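Local coordinates for protein beta-glucoside phosphorylase BglX (Unidentified, PDB 5VQE) that probably transfers the glucosyl unit of beta-glucosides to phosphate, as a beta-glucoside phosphorylase of glycoside hydrolase family 3, at residues 1-6 with 20-25; 8-13 with 280-285. All coordinates share one frame; numbering follows the deposited sequence.

How the contacts relate
The chain begins with Met1 and the N-cap Tyr2, forms the short helix 3-6, passes through the loop 8-13 and enters helix 15-27. Contact 1 folds that start back on itself, closing a loop of 13 residues. Contact 2 is long-range, carrying the loop 8-13 to residues 280-285, where the chain leaves helix 268-278 for strand 284-287. Because 8-13 falls between the two segments of contact 1 and 280-285 lies beyond both, the contacts cross. Their centres are 13 Å apart, and they touch, with Ile5 O 2.9 Å from Asn282 ND2. Contact 1 fastens the first residues to helix 15-27, and contact 2 joins the intervening loop to the barrel domain.

Contact 1: residues 1-6 with 20-25; sequences MYESIL and WVNQTL
Met1 and Asn22 join the start of the chain to helix 15-27: the N-terminal residues and the end of the short helix 3-6 lie against it, at the periphery of this glycoside hydrolase family 3 fold. The polar part is a two-point grip by one amide on one residue. Asn22 ND2 donates to Met1 O at 3.0 Å, nearly straight at 166° and with the acceptor in the amide plane. Asn22 OD1 in turn accepts from the terminal amine, Met1 N, at 3.1 Å, but the donor sits above the carbonyl plane. With both ends engaged, the amide has little freedom to flip. The same amine is also held by Glu3 OE2, 3.0 Å from Met1 N, so its probable positive charge faces a carboxylate; Asn22 ND2 has a second acceptor in Ile18 O. The Tyr2 ring turns an edge to Asn22 OD1, its plane only 20° from that of the amide.

Apolar contacts flank this grip. Tyr2 CE2 meets Leu25 CD2 at 3.7 Å. Tyr2 also touches Asp344 and Ala348 of helix 340-356, and Leu25 rests on Val347 there, so this third helix borders the contact. Deeper in, Leu6 and Val21 meet tip to tip. Val21 CG1, anti to its own backbone N (chi1 173°), extends to Leu6 CD1, 3.9 Å away.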
ATOM      1  N   MET A   1      -2.790 -18.167 -31.340  1.00 31.38           N
ATOM      2  CA  MET A   1      -3.986 -18.200 -30.456  1.00 30.02           C
ATOM      3  C   MET A   1      -3.957 -17.050 -29.443  1.00 25.78           C
ATOM      4  O   MET A   1      -3.030 -16.242 -29.438  1.00 22.77           O
ATOM      5  CB  MET A   1      -4.086 -19.550 -29.731  1.00 31.47           C
ATOM      6  CG  MET A   1      -2.759 -20.237 -29.431  1.00 38.22           C
ATOM      7  SD  MET A   1      -2.937 -22.021 -29.186  1.00 54.28           S
ATOM      8  CE  MET A   1      -4.389 -22.105 -28.133  1.00 29.48           C
ATOM      9  N   TYR A   2      -4.996 -16.978 -28.606  1.00 21.77           N
ATOM     10  CA  TYR A   2      -5.159 -15.969 -27.563  1.00 21.97           C
ATOM     11  C   TYR A   2      -5.375 -14.575 -28.130  1.00 24.00           C
ATOM     12  O   TYR A   2      -5.268 -13.583 -27.394  1.00 17.88           O
ATOM     13  CB  TYR A   2      -3.964 -15.958 -26.600  1.00 18.32           C
ATOM     14  CG  TYR A   2      -3.666 -17.328 -26.055  1.00 18.40           C
ATOM     15  CD1 TYR A   2      -4.515 -17.935 -25.146  1.00 18.20           C
ATOM     16  CD2 TYR A   2      -2.548 -18.035 -26.478  1.00 19.40           C
ATOM     17  CE1 TYR A   2      -4.253 -19.210 -24.666  1.00 22.05           C
ATOM     18  CE2 TYR A   2      -2.283 -19.296 -26.013  1.00 20.88           C
ATOM     19  CZ  TYR A   2      -3.130 -19.884 -25.106  1.00 20.52           C
ATOM     20  OH  TYR A   2      -2.847 -21.154 -24.650  1.00 20.67           O
ATOM     21  N   GLU A   3      -5.699 -14.464 -29.418  1.00 20.50           N
ATOM     22  CA  GLU A   3      -5.955 -13.148 -29.989  1.00 21.83           C
ATOM     23  C   GLU A   3      -7.131 -12.468 -29.304  1.00 17.42           C
ATOM     24  O   GLU A   3      -7.144 -11.242 -29.166  1.00 21.98           O
ATOM     25  CB  GLU A   3      -6.208 -13.264 -31.493  1.00 22.08           C
ATOM     26  CG  GLU A   3      -4.991 -13.707 -32.301  1.00 27.02           C
ATOM     27  CD  GLU A   3      -4.746 -15.198 -32.248  1.00 26.02           C
ATOM     28  OE1 GLU A   3      -5.646 -15.944 -31.805  1.00 28.40           O
ATOM     29  OE2 GLU A   3      -3.647 -15.628 -32.657  1.00 36.70           O
ATOM     30  N   SER A   4      -8.116 -13.240 -28.852  1.00 22.60           N
ATOM     31  CA  SER A   4      -9.272 -12.655 -28.184  1.00 22.98           C
ATOM     32  C   SER A   4      -8.893 -12.001 -26.859  1.00 23.14           C
ATOM     33  O   SER A   4      -9.600 -11.098 -26.393  1.00 25.87           O
ATOM     34  CB  SER A   4     -10.340 -13.724 -27.963  1.00 22.26           C
ATOM     35  OG  SER A   4      -9.848 -14.769 -27.142  1.00 32.41           O
ATOM     36  N   ILE A   5      -7.804 -12.441 -26.236  1.00 19.66           N
ATOM     37  CA  ILE A   5      -7.298 -11.798 -25.023  1.00 16.01           C
ATOM     38  C   ILE A   5      -6.320 -10.682 -25.355  1.00 15.77           C
ATOM     39  O   ILE A   5      -6.452  -9.558 -24.861  1.00 13.48           O
ATOM     40  CB  ILE A   5      -6.635 -12.848 -24.106  1.00 16.32           C
ATOM     41  CG1 ILE A   5      -7.669 -13.845 -23.567  1.00 17.78           C
ATOM     42  CG2 ILE A   5      -5.899 -12.163 -22.946  1.00 16.64           C
ATOM     43  CD1 ILE A   5      -7.050 -15.075 -22.950  1.00 20.65           C
ATOM     44  N   LEU A   6      -5.328 -10.974 -26.203  1.00 14.63           N
ATOM     45  CA  LEU A   6      -4.166 -10.104 -26.348  1.00 15.22           C
ATOM     46  C   LEU A   6      -4.409  -8.889 -27.240  1.00 16.77           C
ATOM     47  O   LEU A   6      -3.643  -7.919 -27.159  1.00 15.31           O
ATOM     48  CB  LEU A   6      -2.984 -10.912 -26.892  1.00 14.16           C
ATOM     49  CG  LEU A   6      -2.547 -12.074 -26.004  1.00 14.63           C
ATOM     50  CD1 LEU A   6      -1.495 -12.905 -26.699  1.00 15.16           C
ATOM     51  CD2 LEU A   6      -2.021 -11.574 -24.676  1.00 12.23           C
ATOM     52  N   TRP A  20       4.997 -12.833 -31.217  1.00 20.36           N
ATOM     53  CA  TRP A  20       6.081 -13.069 -30.268  1.00 16.70           C
ATOM     54  C   TRP A  20       5.593 -13.869 -29.063  1.00 18.40           C
ATOM     55  O   TRP A  20       6.271 -14.797 -28.608  1.00 18.16           O
ATOM     56  CB  TRP A  20       6.699 -11.746 -29.806  1.00 17.73           C
ATOM     57  CG  TRP A  20       7.774 -11.973 -28.791  1.00 17.18           C
ATOM     58  CD1 TRP A  20       9.078 -12.258 -29.037  1.00 20.02           C
ATOM     59  CD2 TRP A  20       7.625 -11.967 -27.366  1.00 19.39           C
ATOM     60  NE1 TRP A  20       9.758 -12.425 -27.857  1.00 21.27           N
ATOM     61  CE2 TRP A  20       8.887 -12.254 -26.817  1.00 19.76           C
ATOM     62  CE3 TRP A  20       6.547 -11.745 -26.505  1.00 16.83           C
ATOM     63  CZ2 TRP A  20       9.105 -12.320 -25.446  1.00 17.80           C
ATOM     64  CZ3 TRP A  20       6.761 -11.807 -25.154  1.00 13.98           C
ATOM     65  CH2 TRP A  20       8.031 -12.095 -24.630  1.00 19.27           C
ATOM     66  N   VAL A  21       4.425 -13.517 -28.520  1.00 19.20           N
ATOM     67  CA  VAL A  21       3.903 -14.240 -27.360  1.00 16.70           C
ATOM     68  C   VAL A  21       3.735 -15.715 -27.690  1.00 14.93           C
ATOM     69  O   VAL A  21       4.174 -16.592 -26.939  1.00 15.26           O
ATOM     70  CB  VAL A  21       2.571 -13.626 -26.892  1.00 11.89           C
ATOM     71  CG1 VAL A  21       1.946 -14.477 -25.810  1.00 14.10           C
ATOM     72  CG2 VAL A  21       2.775 -12.203 -26.387  1.00 13.68           C
ATOM     73  N   ASN A  22       3.090 -16.003 -28.822  1.00 15.68           N
ATOM     74  CA  ASN A  22       2.793 -17.380 -29.204  1.00 20.56           C
ATOM     75  C   ASN A  22       4.065 -18.168 -29.480  1.00 20.00           C
ATOM     76  O   ASN A  22       4.223 -19.298 -29.005  1.00 20.76           O
ATOM     77  CB  ASN A  22       1.886 -17.388 -30.431  1.00 20.34           C
ATOM     78  CG  ASN A  22       0.430 -17.292 -30.068  1.00 24.37           C
ATOM     79  OD1 ASN A  22      -0.167 -18.265 -29.622  1.00 28.80           O
ATOM     80  ND2 ASN A  22      -0.154 -16.114 -30.247  1.00 22.78           N
ATOM     81  N   GLN A  23       4.982 -17.590 -30.261  1.00 19.50           N
ATOM     82  CA  GLN A  23       6.226 -18.289 -30.566  1.00 19.26           C
ATOM     83  C   GLN A  23       7.025 -18.564 -29.302  1.00 18.96           C
ATOM     84  O   GLN A  23       7.599 -19.651 -29.146  1.00 17.30           O
ATOM     85  CB  GLN A  23       7.058 -17.477 -31.557  1.00 20.07           C
ATOM     86  CG  GLN A  23       6.476 -17.474 -32.959  1.00 27.45           C
ATOM     87  CD  GLN A  23       7.316 -16.693 -33.948  1.00 33.65           C
ATOM     88  OE1 GLN A  23       8.254 -15.985 -33.570  1.00 33.62           O
ATOM     89  NE2 GLN A  23       6.978 -16.812 -35.227  1.00 35.30           N
ATOM     90  N   THR A  24       7.084 -17.584 -28.396  1.00 16.41           N
ATOM     91  CA  THR A  24       7.774 -17.775 -27.124  1.00 15.83           C
ATOM     92  C   THR A  24       7.101 -18.863 -26.301  1.00 18.26           C
ATOM     93  O   THR A  24       7.768 -19.762 -25.771  1.00 19.73           O
ATOM     94  CB  THR A  24       7.811 -16.461 -26.337  1.00 15.33           C
ATOM     95  OG1 THR A  24       8.449 -15.442 -27.120  1.00 18.16           O
ATOM     96  CG2 THR A  24       8.573 -16.633 -25.018  1.00 20.77           C
ATOM     97  N   LEU A  25       5.775 -18.783 -26.157  1.00 15.76           N
ATOM     98  CA  LEU A  25       5.045 -19.797 -25.400  1.00 16.83           C
ATOM     99  C   LEU A  25       5.377 -21.199 -25.895  1.00 20.82           C
ATOM    100  O   LEU A  25       5.691 -22.096 -25.104  1.00 20.29           O
ATOM    101  CB  LEU A  25       3.538 -19.543 -25.506  1.00 16.18           C
ATOM    102  CG  LEU A  25       2.635 -20.480 -24.708  1.00 18.49           C
ATOM    103  CD1 LEU A  25       2.872 -20.311 -23.206  1.00 18.67           C
ATOM    104  CD2 LEU A  25       1.171 -20.229 -25.049  1.00 20.63           C
TER

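Contact 2: residues 8-13 with 280-285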
ATOM      1  N   ILE A   8      -7.138  -6.893 -27.190  1.00 15.24           N
ATOM      2  CA  ILE A   8      -8.074  -5.941 -26.610  1.00 17.73           C
ATOM      3  C   ILE A   8      -7.547  -5.451 -25.265  1.00 18.67           C
ATOM      4  O   ILE A   8      -6.578  -5.975 -24.713  1.00 16.21           O
ATOM      5  CB  ILE A   8      -9.483  -6.537 -26.455  1.00 15.06           C
ATOM      6  CG1 ILE A   8      -9.466  -7.736 -25.506  1.00 16.50           C
ATOM      7  CG2 ILE A   8     -10.023  -6.933 -27.831  1.00 20.79           C
ATOM      8  CD1 ILE A   8     -10.844  -8.307 -25.182  1.00 20.31           C
ATOM      9  N   LYS A   9      -8.222  -4.430 -24.749  1.00 14.22           N
ATOM     10  CA  LYS A   9      -7.912  -3.845 -23.456  1.00 15.56           C
ATOM     11  C   LYS A   9      -7.786  -4.936 -22.394  1.00 16.32           C
ATOM     12  O   LYS A   9      -8.615  -5.855 -22.350  1.00 12.01           O
ATOM     13  CB  LYS A   9      -9.020  -2.862 -23.074  1.00 17.59           C
ATOM     14  CG  LYS A   9      -8.873  -2.206 -21.719  1.00 23.92           C
ATOM     15  CD  LYS A   9      -9.857  -1.050 -21.580  1.00 23.81           C
ATOM     16  CE  LYS A   9     -11.224  -1.544 -21.174  1.00 26.51           C
ATOM     17  NZ  LYS A   9     -12.243  -0.451 -21.304  1.00 29.19           N
ATOM     18  N   PRO A  10      -6.781  -4.863 -21.503  1.00 11.21           N
ATOM     19  CA  PRO A  10      -5.749  -3.837 -21.354  1.00 14.36           C
ATOM     20  C   PRO A  10      -4.428  -4.188 -22.049  1.00 14.86           C
ATOM     21  O   PRO A  10      -3.402  -3.594 -21.725  1.00 14.79           O
ATOM     22  CB  PRO A  10      -5.552  -3.797 -19.848  1.00 11.34           C
ATOM     23  CG  PRO A  10      -5.659  -5.237 -19.469  1.00 12.61           C
ATOM     24  CD  PRO A  10      -6.700  -5.842 -20.404  1.00 13.14           C
ATOM     25  N   TYR A  11      -4.453  -5.152 -22.966  1.00 15.59           N
ATOM     26  CA  TYR A  11      -3.254  -5.542 -23.708  1.00 16.42           C
ATOM     27  C   TYR A  11      -3.072  -4.704 -24.974  1.00 15.71           C
ATOM     28  O   TYR A  11      -2.064  -4.011 -25.124  1.00 17.30           O
ATOM     29  CB  TYR A  11      -3.314  -7.036 -24.056  1.00 13.51           C
ATOM     30  CG  TYR A  11      -3.039  -7.939 -22.875  1.00 12.01           C
ATOM     31  CD1 TYR A  11      -1.735  -8.254 -22.503  1.00 12.58           C
ATOM     32  CD2 TYR A  11      -4.081  -8.467 -22.120  1.00 14.41           C
ATOM     33  CE1 TYR A  11      -1.481  -9.062 -21.429  1.00 10.34           C
ATOM     34  CE2 TYR A  11      -3.835  -9.273 -21.039  1.00 12.71           C
ATOM     35  CZ  TYR A  11      -2.538  -9.568 -20.692  1.00 10.25           C
ATOM     36  OH  TYR A  11      -2.305 -10.376 -19.605  1.00 10.76           O
ATOM     37  N   ASN A  12      -4.031  -4.775 -25.899  1.00 18.12           N
ATOM     38  CA  ASN A  12      -3.992  -3.975 -27.124  1.00 19.22           C
ATOM     39  C   ASN A  12      -2.728  -4.249 -27.934  1.00 19.31           C
ATOM     40  O   ASN A  12      -2.113  -3.328 -28.482  1.00 19.16           O
ATOM     41  CB  ASN A  12      -4.092  -2.477 -26.814  1.00 21.19           C
ATOM     42  CG  ASN A  12      -5.260  -2.135 -25.907  1.00 24.21           C
ATOM     43  OD1 ASN A  12      -5.076  -1.598 -24.811  1.00 32.82           O
ATOM     44  ND2 ASN A  12      -6.463  -2.438 -26.358  1.00 20.75           N
ATOM     45  N   LEU A  13      -2.329  -5.517 -28.019  1.00 18.51           N
ATOM     46  CA  LEU A  13      -1.097  -5.854 -28.715  1.00 15.73           C
ATOM     47  C   LEU A  13      -1.310  -5.875 -30.223  1.00 18.58           C
ATOM     48  O   LEU A  13      -2.418  -6.103 -30.721  1.00 15.78           O
ATOM     49  CB  LEU A  13      -0.556  -7.205 -28.256  1.00 14.74           C
ATOM     50  CG  LEU A  13      -0.180  -7.317 -26.776  1.00 14.40           C
ATOM     51  CD1 LEU A  13       0.389  -8.672 -26.474  1.00 14.30           C
ATOM     52  CD2 LEU A  13       0.820  -6.253 -26.352  1.00 16.29           C
ATOM     53  N   HIS A 280     -15.760  -9.268 -16.808  1.00 14.68           N
ATOM     54  CA  HIS A 280     -14.975  -9.358 -18.037  1.00 16.98           C
ATOM     55  C   HIS A 280     -13.611  -8.682 -17.886  1.00 16.51           C
ATOM     56  O   HIS A 280     -13.113  -8.029 -18.807  1.00 16.36           O
ATOM     57  CB  HIS A 280     -15.752  -8.767 -19.209  1.00 21.51           C
ATOM     58  CG  HIS A 280     -17.144  -9.306 -19.324  1.00 18.40           C
ATOM     59  ND1 HIS A 280     -17.412 -10.581 -19.771  1.00 30.77           N
ATOM     60  CD2 HIS A 280     -18.341  -8.760 -19.003  1.00 28.63           C
ATOM     61  CE1 HIS A 280     -18.717 -10.790 -19.744  1.00 32.69           C
ATOM     62  NE2 HIS A 280     -19.302  -9.702 -19.278  1.00 28.47           N
ATOM     63  N   PHE A 281     -12.994  -8.842 -16.716  1.00 14.50           N
ATOM     64  CA  PHE A 281     -11.619  -8.390 -16.553  1.00 12.24           C
ATOM     65  C   PHE A 281     -10.719  -9.242 -17.431  1.00 14.62           C
ATOM     66  O   PHE A 281     -10.792 -10.476 -17.404  1.00 13.26           O
ATOM     67  CB  PHE A 281     -11.175  -8.473 -15.096  1.00 15.10           C
ATOM     68  CG  PHE A 281      -9.739  -8.059 -14.881  1.00 12.78           C
ATOM     69  CD1 PHE A 281      -9.306  -6.805 -15.258  1.00 13.39           C
ATOM     70  CD2 PHE A 281      -8.829  -8.929 -14.303  1.00 13.29           C
ATOM     71  CE1 PHE A 281      -7.986  -6.419 -15.064  1.00 12.86           C
ATOM     72  CE2 PHE A 281      -7.504  -8.548 -14.110  1.00 11.92           C
ATOM     73  CZ  PHE A 281      -7.090  -7.291 -14.494  1.00 12.95           C
ATOM     74  N   ASN A 282      -9.884  -8.582 -18.228  1.00 14.93           N
ATOM     75  CA  ASN A 282      -9.072  -9.268 -19.221  1.00 12.72           C
ATOM     76  C   ASN A 282      -7.582  -9.159 -18.934  1.00 13.14           C
ATOM     77  O   ASN A 282      -6.779  -9.723 -19.687  1.00 12.77           O
ATOM     78  CB  ASN A 282      -9.382  -8.711 -20.620  1.00  9.71           C
ATOM     79  CG  ASN A 282      -8.678  -9.468 -21.726  1.00 14.49           C
ATOM     80  OD1 ASN A 282      -8.707 -10.696 -21.770  1.00 16.49           O
ATOM     81  ND2 ASN A 282      -8.030  -8.735 -22.625  1.00 13.14           N
ATOM     82  N   GLY A 283      -7.192  -8.479 -17.853  1.00 14.36           N
ATOM     83  CA  GLY A 283      -5.795  -8.288 -17.516  1.00 12.23           C
ATOM     84  C   GLY A 283      -5.221  -9.425 -16.691  1.00  9.87           C
ATOM     85  O   GLY A 283      -5.813 -10.493 -16.540  1.00 12.80           O
ATOM     86  N   LEU A 284      -4.041  -9.170 -16.134  1.00 10.77           N
ATOM     87  CA  LEU A 284      -3.292 -10.166 -15.376  1.00 14.01           C
ATOM     88  C   LEU A 284      -3.774 -10.218 -13.930  1.00 14.06           C
ATOM     89  O   LEU A 284      -3.897  -9.181 -13.268  1.00 12.95           O
ATOM     90  CB  LEU A 284      -1.801  -9.829 -15.422  1.00 11.04           C
ATOM     91  CG  LEU A 284      -0.750 -10.872 -15.005  1.00 15.17           C
ATOM     92  CD1 LEU A 284       0.630 -10.356 -15.310  1.00 20.37           C
ATOM     93  CD2 LEU A 284      -0.788 -11.190 -13.519  1.00 22.92           C
ATOM     94  N   ILE A 285      -4.012 -11.425 -13.426  1.00 11.31           N
ATOM     95  CA  ILE A 285      -4.372 -11.641 -12.027  1.00 11.62           C
ATOM     96  C   ILE A 285      -3.170 -12.253 -11.317  1.00 11.15           C
ATOM     97  O   ILE A 285      -2.665 -13.304 -11.730  1.00 11.81           O
ATOM     98  CB  ILE A 285      -5.601 -12.555 -11.885  1.00  9.57           C
ATOM     99  CG1 ILE A 285      -6.837 -11.924 -12.517  1.00 12.28           C
ATOM    100  CG2 ILE A 285      -5.869 -12.852 -10.414  1.00  8.62           C
ATOM    101  CD1 ILE A 285      -8.029 -12.857 -12.591  1.00 14.87           C
TER
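Asn282 reaches into the bend of the loop 8-13, and the side chains of Ile8, Pro10 and Tyr11 are disposed around it. Its CG is anti to the backbone N (chi1 -174°), which carries the amide across to Lys9 O. ND2 donates to that oxygen at 3.0 Å, with an N-H...O angle of 163°; the acceptor lies close to the amide plane, whereas the donor stands above the carbonyl plane of Lys9. Ile8 crosses the amide at about a right angle and lays CG1 3.4 Å from Asn282 ND2. The Tyr11 ring is turned 71° from the amide, and its CE2 edge comes within 3.3 Å of the backbone Asn282 O. Pro10, after a cis peptide bond, sets CG 3.6 Å from Gly283 CA. That CA also packs closely against the Phe281 ring, which has Gly283 N over the centre of one face.

The amide of Asn282 is shared more widely: ND2 has Ile5 O as its second acceptor, and OD1 accepts from Arg349 NH2. A leucine in its place would probably leave Lys9 O and Ile5 O without this donor and Arg349 without one acceptor, weakening the link between arm and barrel.

Helix 340-356 borders the contact, with Met353 against Pro10 and Tyr11, and Arg349 O bonded to Tyr11 OH. Beyond Gly283 the chain enters strand 284-287, which runs parallel to strand 237-244 in the barrel domain.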